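Local coordinates for N-acetyltransferase family protein (Bacillus anthracis, PDB 3LNB), which transfers an acetyl group from acetyl-coenzyme A to arylamines and inactivates the antibiotic sulfamethoxazole, presumably by acetylating it, at residues 62-67 and 255-260; 54-59 and 161-166; 40-45 and 89-94. The protein carries 1 engineered substitution. All coordinates share one frame; numbering follows the deposited sequence.

Interaction 1. Residues 62-67 and 255-260; sequences MGMILP and LTNYGH. With COA (coenzyme A), chain B.
The side chain of Met64 lies over the backbone of Leu255 and reaches on to the turn that follows it. Its SD sits 3.6 Å from Leu255 O and also packs against Leu255 CB, while its CE continues to the side-chain amide of Asn257, approaching Asn257 OD1 to 3.4 Å. The chain gets there by folding: after CG leaves beside the backbone N, chi2 (-65°) and chi3 (-75°) both bend it, which carries the methyl group back across the peptide link between Thr256 and Asn257. The methyl group meets the asparagine crosswise, the two side chains lying at roughly a right angle.

Next to the thioether, the one direct hydrogen bond between the segments runs from Leu255 N to Gly63 O at 3.1 Å. Gly63 lets the strand come close: Leu255 CD2 rests 3.9 Å from Gly63 CA, and Leu255 CB lies against the glycine carbonyl.

A type I turn from Thr256 to Gly259 then reverses the chain. Beyond the contact, on the second strand of the hairpin, His260 reaches coenzyme A. Its NE2 gives a hydrogen bond of 3.2 Å to the pyrophosphate oxygen O4A and a weaker, more bent one to O5A on the same phosphorus, P2A, which lies in the plane of the ring at its edge. Ser158 and Ser262 also bind the cofactor. The contact itself joins the C-terminal end of helix 55-65 to the hairpin of strands 252-256 and 259-263, in the antiparallel sheet that begins with 68-69, while helices 34-42 and 99-112 pack against Met62 and Leu66.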
loop_
_atom_site.group_PDB
_atom_site.type_symbol
_atom_site.label_atom_id
_atom_site.label_comp_id
_atom_site.label_asym_id
_atom_site.label_seq_id
_atom_site.Cartn_x
_atom_site.Cartn_y
_atom_site.Cartn_z
ATOM N N MET A 62 -3.650 -7.593 -5.360
ATOM C CA MET A 62 -3.615 -6.942 -4.058
ATOM C C MET A 62 -4.391 -5.636 -4.141
ATOM O O MET A 62 -5.208 -5.338 -3.275
ATOM C CB MET A 62 -2.172 -6.646 -3.620
ATOM C CG MET A 62 -1.387 -7.868 -3.150
ATOM S SD MET A 62 0.228 -7.428 -2.458
ATOM C CE MET A 62 -0.237 -6.781 -0.858
ATOM N N GLY A 63 -4.137 -4.861 -5.190
ATOM C CA GLY A 63 -4.832 -3.596 -5.347
ATOM C C GLY A 63 -6.336 -3.746 -5.503
ATOM O O GLY A 63 -7.107 -2.912 -5.033
ATOM N N MET A 64 -6.751 -4.824 -6.158
ATOM C CA MET A 64 -8.163 -5.097 -6.404
ATOM C C MET A 64 -8.888 -5.765 -5.239
ATOM O O MET A 64 -10.115 -5.708 -5.152
ATOM C CB MET A 64 -8.304 -6.006 -7.634
ATOM C CG MET A 64 -7.917 -5.378 -8.945
ATOM S SD MET A 64 -9.013 -4.024 -9.353
ATOM C CE MET A 64 -10.491 -4.912 -9.870
ATOM N N ILE A 65 -8.134 -6.396 -4.344
ATOM C CA ILE A 65 -8.735 -7.128 -3.230
ATOM C C ILE A 65 -8.427 -6.635 -1.813
ATOM O O ILE A 65 -9.328 -6.533 -0.983
ATOM C CB ILE A 65 -8.353 -8.628 -3.340
ATOM C CG1 ILE A 65 -8.936 -9.199 -4.637
ATOM C CG2 ILE A 65 -8.846 -9.398 -2.120
ATOM C CD1 ILE A 65 -8.421 -10.570 -5.007
ATOM N N LEU A 66 -7.165 -6.347 -1.529
ATOM C CA LEU A 66 -6.779 -5.875 -0.200
ATOM C C LEU A 66 -7.040 -4.376 -0.045
ATOM O O LEU A 66 -6.295 -3.550 -0.571
ATOM C CB LEU A 66 -5.300 -6.178 0.052
ATOM C CG LEU A 66 -4.919 -7.656 0.109
ATOM C CD1 LEU A 66 -3.422 -7.780 0.348
ATOM C CD2 LEU A 66 -5.704 -8.355 1.224
ATOM N N PRO A 67 -8.101 -4.006 0.691
ATOM C CA PRO A 67 -8.427 -2.590 0.888
ATOM C C PRO A 67 -7.366 -1.845 1.689
ATOM O O PRO A 67 -6.740 -2.410 2.587
ATOM C CB PRO A 67 -9.753 -2.633 1.647
ATOM C CG PRO A 67 -10.303 -4.005 1.347
ATOM C CD PRO A 67 -9.073 -4.862 1.387
ATOM N N LEU A 255 -8.956 -0.465 -5.469
ATOM C CA LEU A 255 -8.991 -0.305 -6.914
ATOM C C LEU A 255 -10.160 -1.094 -7.473
ATOM O O LEU A 255 -10.622 -2.053 -6.863
ATOM C CB LEU A 255 -7.704 -0.836 -7.535
ATOM C CG LEU A 255 -6.494 0.091 -7.595
ATOM C CD1 LEU A 255 -6.325 0.847 -6.290
ATOM C CD2 LEU A 255 -5.277 -0.740 -7.917
ATOM N N THR A 256 -10.629 -0.671 -8.638
ATOM C CA THR A 256 -11.727 -1.331 -9.333
ATOM C C THR A 256 -11.291 -1.444 -10.788
ATOM O O THR A 256 -10.280 -0.867 -11.186
ATOM C CB THR A 256 -13.026 -0.505 -9.285
ATOM O OG1 THR A 256 -12.815 0.760 -9.919
ATOM C CG2 THR A 256 -13.469 -0.290 -7.858
ATOM N N ASN A 257 -12.046 -2.183 -11.587
ATOM C CA ASN A 257 -11.685 -2.323 -12.981
ATOM C C ASN A 257 -11.790 -1.007 -13.748
ATOM O O ASN A 257 -11.135 -0.838 -14.769
ATOM C CB ASN A 257 -12.545 -3.401 -13.637
ATOM C CG ASN A 257 -12.228 -4.779 -13.102
ATOM O OD1 ASN A 257 -11.092 -5.250 -13.205
ATOM N ND2 ASN A 257 -13.226 -5.433 -12.517
ATOM N N TYR A 258 -12.578 -0.065 -13.238
ATOM C CA TYR A 258 -12.748 1.220 -13.915
ATOM C C TYR A 258 -12.205 2.431 -13.153
ATOM O O TYR A 258 -12.472 3.575 -13.527
ATOM C CB TYR A 258 -14.225 1.424 -14.232
ATOM C CG TYR A 258 -14.789 0.326 -15.107
ATOM C CD1 TYR A 258 -14.280 0.098 -16.384
ATOM C CD2 TYR A 258 -15.812 -0.502 -14.653
ATOM C CE1 TYR A 258 -14.772 -0.928 -17.186
ATOM C CE2 TYR A 258 -16.309 -1.539 -15.450
ATOM C CZ TYR A 258 -15.784 -1.741 -16.709
ATOM O OH TYR A 258 -16.257 -2.770 -17.493
ATOM N N GLY A 259 -11.435 2.180 -12.094
ATOM C CA GLY A 259 -10.865 3.268 -11.309
ATOM C C GLY A 259 -10.561 2.810 -9.896
ATOM O O GLY A 259 -9.836 1.833 -9.698
ATOM N N HIS A 260 -11.102 3.530 -8.916
ATOM C CA HIS A 260 -10.940 3.187 -7.507
ATOM C C HIS A 260 -12.070 3.814 -6.695
ATOM O O HIS A 260 -12.767 4.710 -7.169
ATOM C CB HIS A 260 -9.580 3.642 -6.954
ATOM C CG HIS A 260 -9.407 5.129 -6.881
ATOM N ND1 HIS A 260 -9.062 5.892 -7.975
ATOM C CD2 HIS A 260 -9.514 5.990 -5.840
ATOM C CE1 HIS A 260 -8.959 7.158 -7.612
ATOM N NE2 HIS A 260 -9.228 7.245 -6.321
HETATM N N1A COA B . -6.146 9.615 5.685
HETATM C C2A COA B . -7.443 9.708 5.918
HETATM N N3A COA B . -8.275 10.215 5.024
HETATM C C4A COA B . -7.818 10.652 3.843
HETATM C C5A COA B . -6.461 10.576 3.564
HETATM C C6A COA B . -5.617 10.036 4.527
HETATM N N6A COA B . -4.311 9.925 4.297
HETATM N N7A COA B . -6.277 11.057 2.339
HETATM C C8A COA B . -7.466 11.418 1.863
HETATM N N9A COA B . -8.409 11.170 2.771
HETATM C C1B COA B . -9.868 11.335 2.568
HETATM C C2B COA B . -10.276 12.762 2.208
HETATM O O2B COA B . -10.353 13.561 3.393
HETATM C C3B COA B . -11.670 12.515 1.635
HETATM O O3B COA B . -12.660 12.575 2.666
HETATM P P3B COA B . -14.127 13.130 2.304
HETATM O O7A COA B . -14.649 12.558 1.043
HETATM O O8A COA B . -15.064 12.797 3.569
HETATM O O9A COA B . -13.972 14.730 2.238
HETATM C C4B COA B . -11.577 11.096 1.067
HETATM O O4B COA B . -10.262 10.614 1.391
HETATM C C5B COA B . -11.733 11.094 -0.453
HETATM O O5B COA B . -10.681 11.853 -1.051
HETATM P P1A COA B . -10.739 12.187 -2.623
HETATM O O1A COA B . -9.316 12.842 -2.991
HETATM O O2A COA B . -11.872 13.080 -2.950
HETATM O O3A COA B . -10.858 10.768 -3.375
HETATM P P2A COA B . -9.617 9.781 -3.651
HETATM O O4A COA B . -9.055 10.190 -5.102
HETATM O O5A COA B . -10.061 8.369 -3.607
HETATM O O6A COA B . -8.449 10.121 -2.597
HETATM C CBP COA B . -7.086 8.472 -1.381
HETATM C CCP COA B . -8.309 9.395 -1.371
HETATM C CDP COA B . -7.314 7.330 -2.374
HETATM C CEP COA B . -6.885 7.896 0.021
HETATM C CAP COA B . -5.842 9.271 -1.777
HETATM O OAP COA B . -5.675 10.367 -0.874
HETATM C C9P COA B . -4.581 8.405 -1.729
HETATM O O9P COA B . -4.371 7.540 -2.578
HETATM N N8P COA B . -3.760 8.682 -0.718
HETATM C C7P COA B . -2.485 7.982 -0.502
HETATM C C6P COA B . -2.291 7.679 0.987
HETATM C C5P COA B . -0.831 7.334 1.294
HETATM O O5P COA B . 0.028 8.212 1.306
HETATM N N4P COA B . -0.578 6.055 1.560
HETATM C C3P COA B . 0.781 5.586 1.865
HETATM C C2P COA B . 1.156 5.893 3.316
HETATM S S1P COA B . 0.240 4.900 4.551
#

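Interaction 2. Residues 54-59 and 161-166; sequences DLDEIL and PLHPVP. With FMT (formic acid), chain C.
An unusually short hydrogen bond, modelled at 2.4 Å from His163 ND1 to Asp56 OD1, marks this contact. The exact length is doubtful, but the direction is clear: the bond is nearly straight, at 173°, and the aspartate oxygen meets the imidazole at its edge, close to the ring plane, although carboxylate and ring planes are turned 54° apart. Pairing with Asp56 would probably raise the basicity of the ring. At the other nitrogen, NE2 donates to O1 of a formic acid molecule at 2.9 Å; this probably comes from the crystallisation liquor, so the ring is held from both ends at least in the crystal.

A water adds a second polar link by donating to both Asp56 O and Leu162 O. Below this polar edge the packing is apolar: Leu59 CD1 presses on the backbone, 3.2 Å from His163 N, and Leu55 CD1 touches Pro164 CG at 3.8 Å. Leu162 CD2 rests against Leu59 O, 3.6 Å away. The histidine-carboxylate bond thus ties the loop leading into edge strand 165-166 to the first turn of helix 55-65, with helix 99-112 behind Leu55 and Leu59 and strand 148-152 under Pro164.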
loop_
_atom_site.group_PDB
_atom_site.type_symbol
_atom_site.label_atom_id
_atom_site.label_comp_id
_atom_site.label_asym_id
_atom_site.label_seq_id
_atom_site.Cartn_x
_atom_site.Cartn_y
_atom_site.Cartn_z
ATOM N N ASP A 54 5.897 -12.710 -12.416
ATOM C CA ASP A 54 4.604 -12.899 -11.752
ATOM C C ASP A 54 4.256 -11.797 -10.753
ATOM O O ASP A 54 3.166 -11.806 -10.162
ATOM C CB ASP A 54 4.575 -14.241 -11.015
ATOM C CG ASP A 54 4.664 -15.426 -11.953
ATOM O OD1 ASP A 54 3.800 -15.524 -12.846
ATOM O OD2 ASP A 54 5.589 -16.256 -11.792
ATOM N N LEU A 55 5.179 -10.857 -10.560
ATOM C CA LEU A 55 4.970 -9.776 -9.604
ATOM C C LEU A 55 3.832 -8.829 -9.980
ATOM O O LEU A 55 3.150 -8.294 -9.105
ATOM C CB LEU A 55 6.271 -8.988 -9.408
ATOM C CG LEU A 55 7.400 -9.775 -8.732
ATOM C CD1 LEU A 55 8.687 -8.963 -8.715
ATOM C CD2 LEU A 55 6.979 -10.147 -7.325
ATOM N N ASP A 56 3.631 -8.633 -11.279
ATOM C CA ASP A 56 2.583 -7.759 -11.775
ATOM C C ASP A 56 1.220 -8.287 -11.354
ATOM O O ASP A 56 0.360 -7.535 -10.895
ATOM C CB ASP A 56 2.682 -7.689 -13.293
ATOM C CG ASP A 56 4.083 -7.343 -13.750
ATOM O OD1 ASP A 56 4.369 -6.146 -13.949
ATOM O OD2 ASP A 56 4.911 -8.273 -13.876
ATOM N N GLU A 57 1.040 -9.592 -11.515
ATOM C CA GLU A 57 -0.201 -10.253 -11.148
ATOM C C GLU A 57 -0.427 -10.138 -9.649
ATOM O O GLU A 57 -1.550 -9.920 -9.204
ATOM C CB GLU A 57 -0.147 -11.724 -11.564
ATOM C CG GLU A 57 -1.165 -12.605 -10.883
ATOM C CD GLU A 57 -1.201 -14.000 -11.467
ATOM O OE1 GLU A 57 -0.120 -14.583 -11.704
ATOM O OE2 GLU A 57 -2.319 -14.513 -11.685
ATOM N N ILE A 58 0.643 -10.278 -8.871
ATOM C CA ILE A 58 0.531 -10.174 -7.418
ATOM C C ILE A 58 0.068 -8.774 -7.035
ATOM O O ILE A 58 -0.898 -8.617 -6.291
ATOM C CB ILE A 58 1.879 -10.454 -6.713
ATOM C CG1 ILE A 58 2.328 -11.887 -6.991
ATOM C CG2 ILE A 58 1.740 -10.238 -5.199
ATOM C CD1 ILE A 58 1.411 -12.931 -6.412
ATOM N N LEU A 59 0.755 -7.760 -7.553
ATOM C CA LEU A 59 0.413 -6.372 -7.248
ATOM C C LEU A 59 -0.992 -6.007 -7.701
ATOM O O LEU A 59 -1.713 -5.300 -7.002
ATOM C CB LEU A 59 1.419 -5.420 -7.901
ATOM C CG LEU A 59 2.851 -5.458 -7.364
ATOM C CD1 LEU A 59 3.758 -4.609 -8.255
ATOM C CD2 LEU A 59 2.867 -4.961 -5.919
ATOM N N PRO A 161 1.527 1.472 -8.415
ATOM C CA PRO A 161 2.212 1.261 -9.697
ATOM C C PRO A 161 1.757 -0.027 -10.386
ATOM O O PRO A 161 1.688 -0.090 -11.615
ATOM C CB PRO A 161 3.682 1.215 -9.296
ATOM C CG PRO A 161 3.723 2.136 -8.107
ATOM C CD PRO A 161 2.505 1.685 -7.335
ATOM N N LEU A 162 1.462 -1.049 -9.583
ATOM C CA LEU A 162 1.008 -2.344 -10.089
ATOM C C LEU A 162 2.057 -3.092 -10.919
ATOM O O LEU A 162 1.735 -4.034 -11.645
ATOM C CB LEU A 162 -0.278 -2.166 -10.900
ATOM C CG LEU A 162 -1.438 -1.493 -10.158
ATOM C CD1 LEU A 162 -2.656 -1.442 -11.072
ATOM C CD2 LEU A 162 -1.764 -2.255 -8.867
ATOM N N HIS A 163 3.309 -2.658 -10.802
ATOM C CA HIS A 163 4.455 -3.270 -11.490
ATOM C C HIS A 163 5.707 -2.840 -10.731
ATOM O O HIS A 163 5.727 -1.777 -10.113
ATOM C CB HIS A 163 4.622 -2.739 -12.924
ATOM C CG HIS A 163 3.421 -2.913 -13.796
ATOM N ND1 HIS A 163 3.084 -4.120 -14.370
ATOM C CD2 HIS A 163 2.473 -2.030 -14.189
ATOM C CE1 HIS A 163 1.980 -3.973 -15.079
ATOM N NE2 HIS A 163 1.589 -2.714 -14.986
ATOM N N PRO A 164 6.763 -3.663 -10.751
ATOM C CA PRO A 164 7.969 -3.235 -10.043
ATOM C C PRO A 164 8.436 -1.963 -10.749
ATOM O O PRO A 164 8.335 -1.870 -11.970
ATOM C CB PRO A 164 8.933 -4.394 -10.280
ATOM C CG PRO A 164 8.029 -5.573 -10.352
ATOM C CD PRO A 164 6.871 -5.070 -11.179
ATOM N N VAL A 165 8.931 -0.983 -9.998
ATOM C CA VAL A 165 9.408 0.256 -10.609
ATOM C C VAL A 165 10.934 0.232 -10.558
ATOM O O VAL A 165 11.531 0.298 -9.486
ATOM C CB VAL A 165 8.865 1.489 -9.863
ATOM C CG1 VAL A 165 9.173 2.759 -10.655
ATOM C CG2 VAL A 165 7.357 1.340 -9.651
ATOM N N PRO A 166 11.582 0.145 -11.727
ATOM C CA PRO A 166 13.043 0.094 -11.821
ATOM C C PRO A 166 13.794 1.350 -11.436
ATOM O O PRO A 166 13.401 2.455 -11.807
ATOM C CB PRO A 166 13.277 -0.281 -13.281
ATOM C CG PRO A 166 12.159 0.463 -13.979
ATOM C CD PRO A 166 10.968 0.182 -13.069
HETATM C C FMT C . -1.953 -2.113 -15.073
HETATM O O1 FMT C . -1.057 -1.895 -15.867
HETATM O O2 FMT C . -2.974 -1.247 -14.965
HETATM O O HOH W 1 -0.324 -5.270 -12.846
#

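Interaction 3. Residues 40-45 and 89-94; sequences FKRLKI and KLLIQK
Arg42 reaches from the end of helix 34-42 to the end of helix 83-92, and its NE donates a 2.8 Å hydrogen bond to Leu90 O. The bond is nearly straight, at 165°, and the acceptor lies in the guanidinium plane. The chain leaves the helix with CG anti to the backbone N (chi1 179°) and then bends at chi2, which brings CD and NE up to the last turn of the facing helix. This is the tight part of the contact. Lys94 CA stands 3.4 Å above one face of the guanidinium, displaced toward its rim, and NH1 donates to Arg95 O, so the one group holds backbone oxygens on both sides of Lys94 in sequence. Leu91 CD2 fits against the aliphatic base of the arginine, 3.7 Å from Arg42 CB; Ile65 and Leu66 pack on the arginine from helix 55-65 and the residue after it, and Leu105 lies against Leu91.

Toward solvent the contact becomes looser. Beyond CB, which is 3.9 Å from Arg42 CZ, the lysine chain of Lys94 extends away. A water accepts from Arg42 NH1 and lies at a long 3.3 Å from Lys94 O.

The arrangement is a meeting of two helix C-termini, where an arginine side chain donates to a helix-end carbonyl and to one in the loop after it. Helix 34-42 itself closes with a Schellman motif, in which Lys44 has positive phi, Ile45 N bonds to Phe40 O and Lys44 N to Lys41 O. Both helices belong to the N-terminal helical part of the arylamine N-acetyltransferase fold.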
loop_
_atom_site.group_PDB
_atom_site.type_symbol
_atom_site.label_atom_id
_atom_site.label_comp_id
_atom_site.label_asym_id
_atom_site.label_seq_id
_atom_site.Cartn_x
_atom_site.Cartn_y
_atom_site.Cartn_z
ATOM N N PHE A 40 -2.216 -16.942 -1.381
ATOM C CA PHE A 40 -2.784 -17.366 -2.662
ATOM C C PHE A 40 -4.312 -17.392 -2.627
ATOM O O PHE A 40 -4.971 -16.946 -3.564
ATOM C CB PHE A 40 -2.267 -18.762 -3.030
ATOM C CG PHE A 40 -0.839 -18.783 -3.495
ATOM C CD1 PHE A 40 0.069 -19.678 -2.941
ATOM C CD2 PHE A 40 -0.406 -17.926 -4.501
ATOM C CE1 PHE A 40 1.387 -19.723 -3.379
ATOM C CE2 PHE A 40 0.913 -17.963 -4.948
ATOM C CZ PHE A 40 1.811 -18.865 -4.384
ATOM N N LYS A 41 -4.862 -17.923 -1.539
ATOM C CA LYS A 41 -6.311 -18.016 -1.370
ATOM C C LYS A 41 -6.969 -16.636 -1.341
ATOM O O LYS A 41 -7.930 -16.377 -2.072
ATOM C CB LYS A 41 -6.635 -18.763 -0.073
ATOM C CG LYS A 41 -8.123 -18.844 0.248
ATOM C CD LYS A 41 -8.371 -19.480 1.612
ATOM C CE LYS A 41 -9.864 -19.555 1.928
ATOM N NZ LYS A 41 -10.111 -20.165 3.266
ATOM N N ARG A 42 -6.448 -15.749 -0.500
ATOM C CA ARG A 42 -7.001 -14.405 -0.376
ATOM C C ARG A 42 -6.970 -13.640 -1.693
ATOM O O ARG A 42 -7.955 -13.009 -2.071
ATOM C CB ARG A 42 -6.229 -13.611 0.679
ATOM C CG ARG A 42 -6.698 -12.169 0.883
ATOM C CD ARG A 42 -7.983 -12.080 1.704
ATOM N NE ARG A 42 -8.179 -10.729 2.229
ATOM C CZ ARG A 42 -9.125 -9.883 1.820
ATOM N NH1 ARG A 42 -9.212 -8.675 2.364
ATOM N NH2 ARG A 42 -9.989 -10.242 0.881
ATOM N N LEU A 43 -5.834 -13.691 -2.384
ATOM C CA LEU A 43 -5.688 -12.965 -3.641
ATOM C C LEU A 43 -6.203 -13.728 -4.852
ATOM O O LEU A 43 -5.995 -13.311 -5.992
ATOM C CB LEU A 43 -4.226 -12.552 -3.852
ATOM C CG LEU A 43 -3.668 -11.500 -2.878
ATOM C CD1 LEU A 43 -4.468 -10.214 -3.007
ATOM C CD2 LEU A 43 -3.739 -12.010 -1.434
ATOM N N LYS A 44 -6.886 -14.840 -4.597
ATOM C CA LYS A 44 -7.464 -15.654 -5.664
ATOM C C LYS A 44 -6.452 -16.007 -6.744
ATOM O O LYS A 44 -6.768 -15.966 -7.940
ATOM C CB LYS A 44 -8.621 -14.906 -6.318
ATOM C CG LYS A 44 -9.501 -14.159 -5.351
ATOM C CD LYS A 44 -10.383 -15.076 -4.539
ATOM C CE LYS A 44 -11.810 -14.544 -4.547
ATOM N NZ LYS A 44 -11.856 -13.077 -4.280
ATOM N N ILE A 45 -5.236 -16.335 -6.328
ATOM C CA ILE A 45 -4.189 -16.709 -7.260
ATOM C C ILE A 45 -3.825 -18.167 -7.019
ATOM O O ILE A 45 -3.485 -18.557 -5.904
ATOM C CB ILE A 45 -2.930 -15.836 -7.073
ATOM C CG1 ILE A 45 -3.228 -14.400 -7.505
ATOM C CG2 ILE A 45 -1.776 -16.405 -7.889
ATOM C CD1 ILE A 45 -2.110 -13.432 -7.197
ATOM N N LYS A 89 -4.959 -10.911 10.301
ATOM C CA LYS A 89 -5.785 -9.769 9.935
ATOM C C LYS A 89 -6.127 -9.642 8.453
ATOM O O LYS A 89 -7.298 -9.711 8.085
ATOM C CB LYS A 89 -5.135 -8.463 10.412
ATOM C CG LYS A 89 -5.951 -7.216 10.103
ATOM C CD LYS A 89 -5.235 -5.941 10.534
ATOM C CE LYS A 89 -6.021 -4.704 10.078
ATOM N NZ LYS A 89 -5.310 -3.423 10.336
ATOM N N LEU A 90 -5.111 -9.464 7.610
ATOM C CA LEU A 90 -5.334 -9.273 6.180
ATOM C C LEU A 90 -5.745 -10.470 5.341
ATOM O O LEU A 90 -6.391 -10.302 4.306
ATOM C CB LEU A 90 -4.109 -8.635 5.528
ATOM C CG LEU A 90 -3.882 -7.148 5.785
ATOM C CD1 LEU A 90 -3.472 -6.940 7.221
ATOM C CD2 LEU A 90 -2.807 -6.632 4.844
ATOM N N LEU A 91 -5.366 -11.670 5.756
ATOM C CA LEU A 91 -5.732 -12.833 4.970
ATOM C C LEU A 91 -6.920 -13.587 5.553
ATOM O O LEU A 91 -7.971 -13.673 4.924
ATOM C CB LEU A 91 -4.527 -13.768 4.816
ATOM C CG LEU A 91 -3.274 -13.099 4.238
ATOM C CD1 LEU A 91 -2.179 -14.132 4.027
ATOM C CD2 LEU A 91 -3.612 -12.409 2.927
ATOM N N ILE A 92 -6.758 -14.115 6.762
ATOM C CA ILE A 92 -7.820 -14.881 7.405
ATOM C C ILE A 92 -9.104 -14.108 7.720
ATOM O O ILE A 92 -10.198 -14.555 7.371
ATOM C CB ILE A 92 -7.286 -15.550 8.685
ATOM C CG1 ILE A 92 -6.199 -16.560 8.303
ATOM C CG2 ILE A 92 -8.418 -16.232 9.453
ATOM C CD1 ILE A 92 -5.425 -17.090 9.484
ATOM N N GLN A 93 -8.986 -12.952 8.366
ATOM C CA GLN A 93 -10.171 -12.175 8.716
ATOM C C GLN A 93 -10.604 -11.275 7.560
ATOM O O GLN A 93 -11.486 -10.427 7.708
ATOM C CB GLN A 93 -9.898 -11.352 9.981
ATOM C CG GLN A 93 -9.435 -12.215 11.162
ATOM C CD GLN A 93 -9.036 -11.403 12.386
ATOM O OE1 GLN A 93 -8.381 -10.371 12.271
ATOM N NE2 GLN A 93 -9.410 -11.884 13.571
ATOM N N LYS A 94 -9.975 -11.478 6.408
ATOM C CA LYS A 94 -10.277 -10.713 5.201
ATOM C C LYS A 94 -10.419 -9.205 5.425
ATOM O O LYS A 94 -11.406 -8.595 5.008
ATOM C CB LYS A 94 -11.547 -11.258 4.534
ATOM C CG LYS A 94 -11.448 -12.715 4.083
ATOM C CD LYS A 94 -12.775 -13.186 3.473
ATOM C CE LYS A 94 -12.987 -14.685 3.661
ATOM N NZ LYS A 94 -14.351 -15.125 3.196
HETATM O O HOH W 2 -11.625 -6.875 2.249
#

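Helix 55-65 connects all three contacts. Its first turn meets the loop before strand 165-166 in interaction 2, and its last turn meets a hairpin in interaction 1; the two touch where Leu255 packs on Leu162. Interaction 3 joins two other helix ends, but Leu43 rests on Met62 and Ile45 on Ile58. Interaction 2 is a buried contact, interaction 3 is buried with a lysine at its solvent edge, and interaction 1 is partly buried. Their chemistry differs accordingly: a histidine-carboxylate pair over leucines, an arginine bonded to a helix-end carbonyl and to one in the loop after it, and a backbone bond and a methionine at a hairpin whose next strand reaches coenzyme A.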